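Local structure of aspartate aminotransferase (Giardia lamblia, 3MEB) at residues E147-S152 / Q197-K202; K174-L179 / S203-H208. The protein probably catalyses the pyridoxal-phosphate-dependent transfer of an amino group from L-aspartate to 2-oxoglutarate, giving oxaloacetate and L-glutamate, and works as a homodimer. One frame throughout, in Å; residues are numbered along the deposited sequence.

Contact 1: residues E147-S152 / Q197-K202; sequences EFYMPS and QSAPEK
Glu-147, just ahead of strand 148-151, lays its aliphatic part against the ring of Pro-200, with CG of Glu-147 4.1 Å from CG of Pro-200. The two side chains meet at about a right angle. The glutamate folds back at chi2 (-96°), which brings its carboxylate to the same corner: OE2 of Glu-147 also comes within 4.1 Å of Pro-200 CG. This is van der Waals packing only, at a partly exposed spot.

Two residues on, Tyr-149 takes the larger share of this segment's part. Its CG stands beside the backbone N, opposite the carbonyl carbon (chi1 -76°), and from there the ring extends toward the loop, so that its hydroxyl end is what arrives. The methyl of Ala-199 approaches that end obliquely: Ala-199 CB is 3.5 Å from Tyr-149 CZ and 3.4 Å from Tyr-149 OH. CD of Pro-200 lies 3.4 Å from the same OH, so two successive residues of the loop pack on one phenol end. The touching is carbon on carbon and carbon on hydroxyl, without a polar bond between the segments. Behind it, the Tyr-149 ring is stacked on Phe-205, which Ala-199 also touches, while Lys-234 NZ binds the carbonyls of Gln-197 and Ala-199 and helps hold the chain as it leaves helix 189-198.

The contact thus packs the loop after a helix onto the sheet beneath it. Helix 189-198 joins strand 174-176 to strand 204-208, the beta-alpha-beta crossover expected in the alpha/beta large domain of this aminotransferase family, and strand 148-151 lies between the two strands it links.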
ATOM      1  N   GLU A 147      -9.528 -18.058  17.942  1.00  6.64           N
ATOM      2  CA  GLU A 147     -10.488 -18.238  16.868  1.00  7.08           C
ATOM      3  C   GLU A 147     -10.960 -16.886  16.386  1.00  6.08           C
ATOM      4  O   GLU A 147     -11.120 -15.974  17.190  1.00  5.98           O
ATOM      5  CB  GLU A 147     -11.711 -19.011  17.334  1.00  7.04           C
ATOM      6  CG  GLU A 147     -11.421 -20.242  18.140  1.00 11.57           C
ATOM      7  CD  GLU A 147     -11.407 -21.489  17.332  1.00 15.71           C
ATOM      8  OE1 GLU A 147     -11.026 -21.431  16.135  1.00 19.25           O
ATOM      9  OE2 GLU A 147     -11.793 -22.517  17.912  1.00 16.61           O
ATOM     10  N   PHE A 148     -11.170 -16.767  15.076  1.00  5.00           N
ATOM     11  CA  PHE A 148     -11.635 -15.533  14.445  1.00  5.19           C
ATOM     12  C   PHE A 148     -13.043 -15.756  13.896  1.00  4.75           C
ATOM     13  O   PHE A 148     -13.248 -16.707  13.128  1.00  5.25           O
ATOM     14  CB  PHE A 148     -10.718 -15.194  13.290  1.00  5.51           C
ATOM     15  CG  PHE A 148     -10.880 -13.800  12.786  1.00  5.87           C
ATOM     16  CD1 PHE A 148     -11.929 -13.473  11.945  1.00  5.62           C
ATOM     17  CD2 PHE A 148      -9.965 -12.816  13.144  1.00  7.40           C
ATOM     18  CE1 PHE A 148     -12.095 -12.188  11.486  1.00  7.84           C
ATOM     19  CE2 PHE A 148     -10.111 -11.539  12.682  1.00  7.19           C
ATOM     20  CZ  PHE A 148     -11.175 -11.229  11.829  1.00  8.24           C
ATOM     21  N   TYR A 149     -13.984 -14.890  14.261  1.00  3.73           N
ATOM     22  CA  TYR A 149     -15.405 -15.061  13.923  1.00  3.43           C
ATOM     23  C   TYR A 149     -15.910 -13.936  13.004  1.00  4.32           C
ATOM     24  O   TYR A 149     -15.778 -12.753  13.317  1.00  4.80           O
ATOM     25  CB  TYR A 149     -16.261 -15.080  15.205  1.00  3.18           C
ATOM     26  CG  TYR A 149     -16.179 -16.369  15.966  1.00  2.00           C
ATOM     27  CD1 TYR A 149     -17.201 -17.323  15.901  1.00  3.13           C
ATOM     28  CD2 TYR A 149     -15.114 -16.632  16.779  1.00  2.00           C
ATOM     29  CE1 TYR A 149     -17.122 -18.508  16.613  1.00  2.35           C
ATOM     30  CE2 TYR A 149     -15.036 -17.838  17.495  1.00  3.03           C
ATOM     31  CZ  TYR A 149     -16.019 -18.748  17.406  1.00  2.00           C
ATOM     32  OH  TYR A 149     -15.877 -19.914  18.127  1.00  3.68           O
ATOM     33  N   MET A 150     -16.433 -14.302  11.845  1.00  3.70           N
ATOM     34  CA  MET A 150     -17.011 -13.332  10.934  1.00  4.16           C
ATOM     35  C   MET A 150     -18.518 -13.353  11.069  1.00  2.70           C
ATOM     36  O   MET A 150     -19.070 -14.393  11.380  1.00  2.00           O
ATOM     37  CB  MET A 150     -16.697 -13.685   9.500  1.00  4.35           C
ATOM     38  CG  MET A 150     -15.255 -13.988   9.211  1.00  9.59           C
ATOM     39  SD  MET A 150     -14.649 -12.888   7.972  1.00 13.11           S
ATOM     40  CE  MET A 150     -12.975 -13.528   7.746  1.00 11.87           C
ATOM     41  N   PRO A 151     -19.205 -12.212  10.825  1.00  2.00           N
ATOM     42  CA  PRO A 151     -20.658 -12.329  10.680  1.00  2.00           C
ATOM     43  C   PRO A 151     -20.999 -13.236   9.471  1.00  3.06           C
ATOM     44  O   PRO A 151     -20.192 -13.307   8.499  1.00  2.19           O
ATOM     45  CB  PRO A 151     -21.101 -10.887  10.434  1.00  2.12           C
ATOM     46  CG  PRO A 151     -19.856 -10.205   9.882  1.00  2.00           C
ATOM     47  CD  PRO A 151     -18.717 -10.863  10.507  1.00  2.56           C
ATOM     48  N   SER A 152     -22.137 -13.947   9.531  1.00  2.95           N
ATOM     49  CA  SER A 152     -22.476 -14.936   8.495  1.00  4.09           C
ATOM     50  C   SER A 152     -22.709 -14.330   7.091  1.00  4.59           C
ATOM     51  O   SER A 152     -22.634 -15.043   6.075  1.00  3.44           O
ATOM     52  CB  SER A 152     -23.659 -15.815   8.919  1.00  4.56           C
ATOM     53  OG  SER A 152     -24.791 -15.035   9.271  1.00  4.95           O
ATOM     54  N   GLN A 197     -21.580 -16.021  22.969  1.00  5.37           N
ATOM     55  CA  GLN A 197     -21.473 -16.597  24.312  1.00  5.90           C
ATOM     56  C   GLN A 197     -20.843 -18.002  24.312  1.00  5.16           C
ATOM     57  O   GLN A 197     -20.164 -18.340  25.263  1.00  6.26           O
ATOM     58  CB  GLN A 197     -22.851 -16.619  25.018  1.00  6.83           C
ATOM     59  CG  GLN A 197     -22.846 -17.106  26.491  1.00  9.10           C
ATOM     60  CD  GLN A 197     -22.357 -16.048  27.478  1.00 12.41           C
ATOM     61  OE1 GLN A 197     -22.839 -14.912  27.468  1.00 17.44           O
ATOM     62  NE2 GLN A 197     -21.418 -16.422  28.350  1.00 14.70           N
ATOM     63  N   SER A 198     -21.069 -18.780  23.252  0.50  4.67           N
ATOM     64  CA  SER A 198     -20.596 -20.169  23.167  0.50  4.08           C
ATOM     65  C   SER A 198     -19.154 -20.321  22.655  0.50  3.93           C
ATOM     66  O   SER A 198     -18.541 -21.378  22.822  0.50  3.04           O
ATOM     67  CB  SER A 198     -21.539 -20.970  22.270  0.50  4.26           C
ATOM     68  OG  SER A 198     -22.822 -21.042  22.858  0.50  2.89           O
ATOM     69  N   ALA A 199     -18.621 -19.274  22.032  1.00  2.98           N
ATOM     70  CA  ALA A 199     -17.253 -19.295  21.520  1.00  3.84           C
ATOM     71  C   ALA A 199     -16.256 -19.425  22.674  1.00  3.92           C
ATOM     72  O   ALA A 199     -16.531 -18.972  23.793  1.00  3.67           O
ATOM     73  CB  ALA A 199     -16.953 -18.024  20.715  1.00  2.43           C
ATOM     74  N   PRO A 200     -15.098 -20.033  22.414  1.00  4.64           N
ATOM     75  CA  PRO A 200     -14.064 -20.028  23.477  1.00  4.97           C
ATOM     76  C   PRO A 200     -13.706 -18.609  23.920  1.00  4.99           C
ATOM     77  O   PRO A 200     -13.736 -17.670  23.119  1.00  3.86           O
ATOM     78  CB  PRO A 200     -12.843 -20.671  22.804  1.00  4.95           C
ATOM     79  CG  PRO A 200     -13.350 -21.341  21.556  1.00  5.20           C
ATOM     80  CD  PRO A 200     -14.615 -20.631  21.153  1.00  5.17           C
ATOM     81  N   GLU A 201     -13.355 -18.454  25.186  1.00  5.17           N
ATOM     82  CA  GLU A 201     -12.978 -17.142  25.674  0.50  5.19           C
ATOM     83  C   GLU A 201     -11.776 -16.598  24.901  1.00  5.02           C
ATOM     84  O   GLU A 201     -11.000 -17.363  24.321  1.00  4.25           O
ATOM     85  CB  GLU A 201     -12.729 -17.161  27.185  0.50  5.50           C
ATOM     86  CG  GLU A 201     -11.609 -18.049  27.648  0.50  6.09           C
ATOM     87  CD  GLU A 201     -11.321 -17.844  29.106  0.50  5.63           C
ATOM     88  OE1 GLU A 201     -12.293 -17.753  29.890  0.50  7.70           O
ATOM     89  OE2 GLU A 201     -10.136 -17.760  29.452  0.50  6.80           O
ATOM     90  N   LYS A 202     -11.666 -15.266  24.857  1.00  4.37           N
ATOM     91  CA  LYS A 202     -10.600 -14.558  24.135  1.00  4.60           C
ATOM     92  C   LYS A 202     -10.587 -14.874  22.640  1.00  4.43           C
ATOM     93  O   LYS A 202      -9.531 -14.959  22.009  1.00  2.76           O
ATOM     94  CB  LYS A 202      -9.233 -14.802  24.784  1.00  5.13           C
ATOM     95  CG  LYS A 202      -9.276 -14.518  26.292  1.00  7.43           C
ATOM     96  CD  LYS A 202      -8.012 -14.981  27.006  1.00 10.23           C
ATOM     97  CE  LYS A 202      -8.096 -14.712  28.521  1.00 12.81           C
ATOM     98  NZ  LYS A 202      -6.790 -14.971  29.221  1.00 15.03           N
TER

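Contact 2: residues K174-L179 / S203-H208; sequences KEYTYL and SIFLFH. With EDO (1,2-ethanediol), chain J.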
ATOM      1  N   LYS A 174     -14.419 -18.934  11.807  1.00  4.46           N
ATOM      2  CA  LYS A 174     -15.775 -19.266  12.260  1.00  3.49           C
ATOM      3  C   LYS A 174     -16.754 -18.120  11.972  1.00  3.57           C
ATOM      4  O   LYS A 174     -16.345 -17.015  11.534  1.00  2.67           O
ATOM      5  CB  LYS A 174     -15.776 -19.611  13.747  1.00  3.42           C
ATOM      6  N   GLU A 175     -18.048 -18.399  12.198  1.00  2.93           N
ATOM      7  CA  GLU A 175     -19.075 -17.447  11.931  1.00  3.35           C
ATOM      8  C   GLU A 175     -19.961 -17.282  13.163  1.00  3.03           C
ATOM      9  O   GLU A 175     -20.154 -18.216  13.943  1.00  2.00           O
ATOM     10  CB  GLU A 175     -19.907 -17.881  10.743  1.00  3.86           C
ATOM     11  CG  GLU A 175     -19.113 -17.999   9.434  1.00  6.84           C
ATOM     12  CD  GLU A 175     -20.008 -18.407   8.276  1.00  7.85           C
ATOM     13  OE1 GLU A 175     -20.562 -19.515   8.328  1.00 11.39           O
ATOM     14  OE2 GLU A 175     -20.172 -17.605   7.340  1.00  9.17           O
ATOM     15  N   TYR A 176     -20.502 -16.090  13.312  1.00  2.00           N
ATOM     16  CA  TYR A 176     -21.599 -15.873  14.242  1.00  2.10           C
ATOM     17  C   TYR A 176     -22.831 -15.525  13.425  1.00  2.82           C
ATOM     18  O   TYR A 176     -22.722 -14.971  12.329  1.00  2.42           O
ATOM     19  CB  TYR A 176     -21.273 -14.815  15.295  1.00  2.00           C
ATOM     20  CG  TYR A 176     -20.965 -13.424  14.806  1.00  2.00           C
ATOM     21  CD1 TYR A 176     -21.981 -12.486  14.634  1.00  2.00           C
ATOM     22  CD2 TYR A 176     -19.664 -13.026  14.544  1.00  2.00           C
ATOM     23  CE1 TYR A 176     -21.727 -11.221  14.209  1.00  2.00           C
ATOM     24  CE2 TYR A 176     -19.388 -11.734  14.100  1.00  2.00           C
ATOM     25  CZ  TYR A 176     -20.416 -10.849  13.907  1.00  2.00           C
ATOM     26  OH  TYR A 176     -20.166  -9.569  13.502  1.00  2.00           O
ATOM     27  N   THR A 177     -23.998 -15.885  13.948  1.00  3.17           N
ATOM     28  CA  THR A 177     -25.236 -15.628  13.260  1.00  3.18           C
ATOM     29  C   THR A 177     -25.424 -14.119  13.108  1.00  3.71           C
ATOM     30  O   THR A 177     -25.310 -13.344  14.076  1.00  3.63           O
ATOM     31  CB  THR A 177     -26.435 -16.183  14.027  1.00  3.33           C
ATOM     32  OG1 THR A 177     -26.362 -17.607  14.032  1.00  2.51           O
ATOM     33  CG2 THR A 177     -27.732 -15.744  13.391  1.00  4.36           C
ATOM     34  N   TYR A 178     -25.722 -13.731  11.885  1.00  3.26           N
ATOM     35  CA  TYR A 178     -26.086 -12.358  11.607  1.00  4.09           C
ATOM     36  C   TYR A 178     -27.544 -12.301  11.122  1.00  4.25           C
ATOM     37  O   TYR A 178     -28.420 -12.186  11.977  1.00  4.95           O
ATOM     38  CB  TYR A 178     -25.061 -11.703  10.693  1.00  4.06           C
ATOM     39  CG  TYR A 178     -25.120 -10.187  10.757  1.00  3.41           C
ATOM     40  CD1 TYR A 178     -24.547  -9.501  11.816  1.00  2.47           C
ATOM     41  CD2 TYR A 178     -25.745  -9.458   9.772  1.00  3.54           C
ATOM     42  CE1 TYR A 178     -24.591  -8.136  11.894  1.00  2.39           C
ATOM     43  CE2 TYR A 178     -25.797  -8.040   9.837  1.00  4.21           C
ATOM     44  CZ  TYR A 178     -25.199  -7.411  10.914  1.00  3.54           C
ATOM     45  OH  TYR A 178     -25.222  -6.047  11.047  1.00  2.16           O
ATOM     46  N   LEU A 179     -27.838 -12.406   9.820  1.00  4.70           N
ATOM     47  CA  LEU A 179     -29.241 -12.360   9.335  1.00  5.77           C
ATOM     48  C   LEU A 179     -29.958 -13.672   9.555  1.00  7.44           C
ATOM     49  O   LEU A 179     -29.318 -14.718   9.674  1.00  6.82           O
ATOM     50  CB  LEU A 179     -29.292 -12.052   7.842  1.00  5.72           C
ATOM     51  CG  LEU A 179     -28.706 -10.728   7.349  1.00  5.39           C
ATOM     52  CD1 LEU A 179     -28.879 -10.645   5.810  1.00  5.69           C
ATOM     53  CD2 LEU A 179     -29.353  -9.538   8.087  1.00  4.00           C
ATOM     54  N   SER A 203     -11.780 -15.027  22.075  1.00  3.57           N
ATOM     55  CA  SER A 203     -11.917 -15.151  20.633  1.00  3.14           C
ATOM     56  C   SER A 203     -12.000 -13.745  20.009  1.00  3.08           C
ATOM     57  O   SER A 203     -12.213 -12.768  20.721  1.00  2.20           O
ATOM     58  CB  SER A 203     -13.151 -15.989  20.298  1.00  2.84           C
ATOM     59  OG  SER A 203     -12.912 -17.331  20.670  1.00  2.76           O
ATOM     60  N   ILE A 204     -11.834 -13.659  18.688  1.00  2.99           N
ATOM     61  CA  ILE A 204     -11.844 -12.390  17.971  1.00  3.22           C
ATOM     62  C   ILE A 204     -13.132 -12.306  17.145  1.00  4.13           C
ATOM     63  O   ILE A 204     -13.464 -13.260  16.428  1.00  4.62           O
ATOM     64  CB  ILE A 204     -10.629 -12.280  17.023  1.00  3.64           C
ATOM     65  CG1 ILE A 204      -9.309 -12.434  17.780  1.00  3.27           C
ATOM     66  CG2 ILE A 204     -10.636 -10.943  16.253  1.00  2.63           C
ATOM     67  CD1 ILE A 204      -8.126 -12.911  16.905  1.00  4.27           C
ATOM     68  N   PHE A 205     -13.870 -11.205  17.266  1.00  2.71           N
ATOM     69  CA  PHE A 205     -15.108 -11.036  16.512  1.00  3.61           C
ATOM     70  C   PHE A 205     -14.976  -9.854  15.623  1.00  3.58           C
ATOM     71  O   PHE A 205     -14.685  -8.761  16.097  1.00  3.79           O
ATOM     72  CB  PHE A 205     -16.328 -10.896  17.454  1.00  3.14           C
ATOM     73  CG  PHE A 205     -16.697 -12.193  18.097  1.00  3.21           C
ATOM     74  CD1 PHE A 205     -17.621 -13.030  17.523  1.00  2.22           C
ATOM     75  CD2 PHE A 205     -16.010 -12.639  19.218  1.00  6.21           C
ATOM     76  CE1 PHE A 205     -17.894 -14.259  18.089  1.00  2.00           C
ATOM     77  CE2 PHE A 205     -16.294 -13.861  19.787  1.00  4.07           C
ATOM     78  CZ  PHE A 205     -17.239 -14.659  19.219  1.00  5.24           C
ATOM     79  N   LEU A 206     -15.162 -10.082  14.327  1.00  3.17           N
ATOM     80  CA  LEU A 206     -15.185  -8.989  13.363  1.00  3.11           C
ATOM     81  C   LEU A 206     -16.582  -8.400  13.339  1.00  3.02           C
ATOM     82  O   LEU A 206     -17.581  -9.150  13.215  1.00  3.59           O
ATOM     83  CB  LEU A 206     -14.807  -9.514  11.966  1.00  3.03           C
ATOM     84  CG  LEU A 206     -14.632  -8.497  10.847  1.00  4.77           C
ATOM     85  CD1 LEU A 206     -13.449  -7.544  11.066  1.00  4.63           C
ATOM     86  CD2 LEU A 206     -14.459  -9.276   9.529  1.00  2.00           C
ATOM     87  N   PHE A 207     -16.653  -7.080  13.516  1.00  2.00           N
ATOM     88  CA  PHE A 207     -17.914  -6.350  13.550  1.00  2.00           C
ATOM     89  C   PHE A 207     -17.810  -5.228  12.574  1.00  2.00           C
ATOM     90  O   PHE A 207     -16.751  -4.610  12.444  1.00  2.90           O
ATOM     91  CB  PHE A 207     -18.153  -5.679  14.912  1.00  2.00           C
ATOM     92  CG  PHE A 207     -18.475  -6.622  16.015  1.00  2.00           C
ATOM     93  CD1 PHE A 207     -19.628  -7.403  15.970  1.00  2.05           C
ATOM     94  CD2 PHE A 207     -17.633  -6.733  17.109  1.00  2.00           C
ATOM     95  CE1 PHE A 207     -19.913  -8.313  17.023  1.00  2.49           C
ATOM     96  CE2 PHE A 207     -17.912  -7.594  18.149  1.00  2.00           C
ATOM     97  CZ  PHE A 207     -19.050  -8.391  18.108  1.00  2.31           C
ATOM     98  N   HIS A 208     -18.882  -4.952  11.879  1.00  2.28           N
ATOM     99  CA  HIS A 208     -19.005  -3.678  11.159  1.00  2.00           C
ATOM    100  C   HIS A 208     -19.510  -2.624  12.141  1.00  2.52           C
ATOM    101  O   HIS A 208     -20.489  -2.847  12.855  1.00  2.22           O
ATOM    102  CB  HIS A 208     -19.984  -3.824  10.002  1.00  2.04           C
ATOM    103  CG  HIS A 208     -19.591  -4.854   8.997  1.00  2.11           C
ATOM    104  ND1 HIS A 208     -19.639  -4.626   7.643  1.00  2.00           N
ATOM    105  CD2 HIS A 208     -19.219  -6.155   9.145  1.00  5.34           C
ATOM    106  CE1 HIS A 208     -19.278  -5.723   6.998  1.00  5.32           C
ATOM    107  NE2 HIS A 208     -19.035  -6.675   7.885  1.00  3.22           N
TER
HETATM  108  C1  EDO J 506     -23.000  -4.666  12.880  1.00 16.01           C
HETATM  109  O1  EDO J 506     -22.649  -5.421  11.706  1.00 13.92           O
HETATM  110  C2  EDO J 506     -23.628  -3.327  12.489  1.00 15.87           C
HETATM  111  O2  EDO J 506     -24.368  -2.717  13.541  1.00 15.93           O
HETATM  112  O   HOH W   1     -20.949  -7.365  12.117  1.00  2.25           O
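Tyr-176 reaches past the intervening strand to give its hydroxyl proton to the backbone of Leu-206, a short bond of 2.6 Å from Tyr-176 OH to Leu-206 O. The carbonyl accepts in its own plane, with a C=O...O angle of 150°, and its oxygen lies at the edge of the phenol ring, near the ring plane. Chi1 of 61° tucks CG between the backbone N and the carbonyl carbon, sending the ring across the sheet.

Phe-205 and Phe-207 complete an aromatic cluster. CD2 of Tyr-176 meets the edge of the Phe-205 ring, 3.6 Å from Phe-205 CD1, and Phe-207 brings CD1 to 3.3 Å from Tyr-176 OH; both ring pairs are inclined by a little over 50°. A water donates to the phenol oxygen (2.7 Å from Tyr-176 OH) and accepts from His-208 N. It also meets O1 of an ethanediol, probably from the crystallisation liquor, which donates to Tyr-178 OH.

On the strand between, Tyr-149 N probably bonds to Ile-204 O, a register that would set Pro-151, which lacks an N-H, opposite Leu-206 O; the hydroxyl probably stands in. With its proton committed there, the phenol oxygen still accepts from the water.

Contacts 1 and 2 are centred only 6 Å apart and both reach the same mixed seven-stranded sheet. Their segments alternate along the chain, in the order 147-152, 174-179, 197-202, 203-208, with the last two continuous. Strand 148-151 lies between 204-208 and 174-176, the latter outermost within this chain. Backbone bonds tie the middle strand to both neighbours, probably from Tyr-149 N to Ile-204 O and from Met-150 N to Lys-174 O. Contact 1 packs the loop that follows helix 189-198 on the sheet; contact 2 spans the strands that helix connects. The Leu-206 side chain lies about 8 Å from the bound pyridoxal phosphate, so strand 204-208 passes near the cofactor.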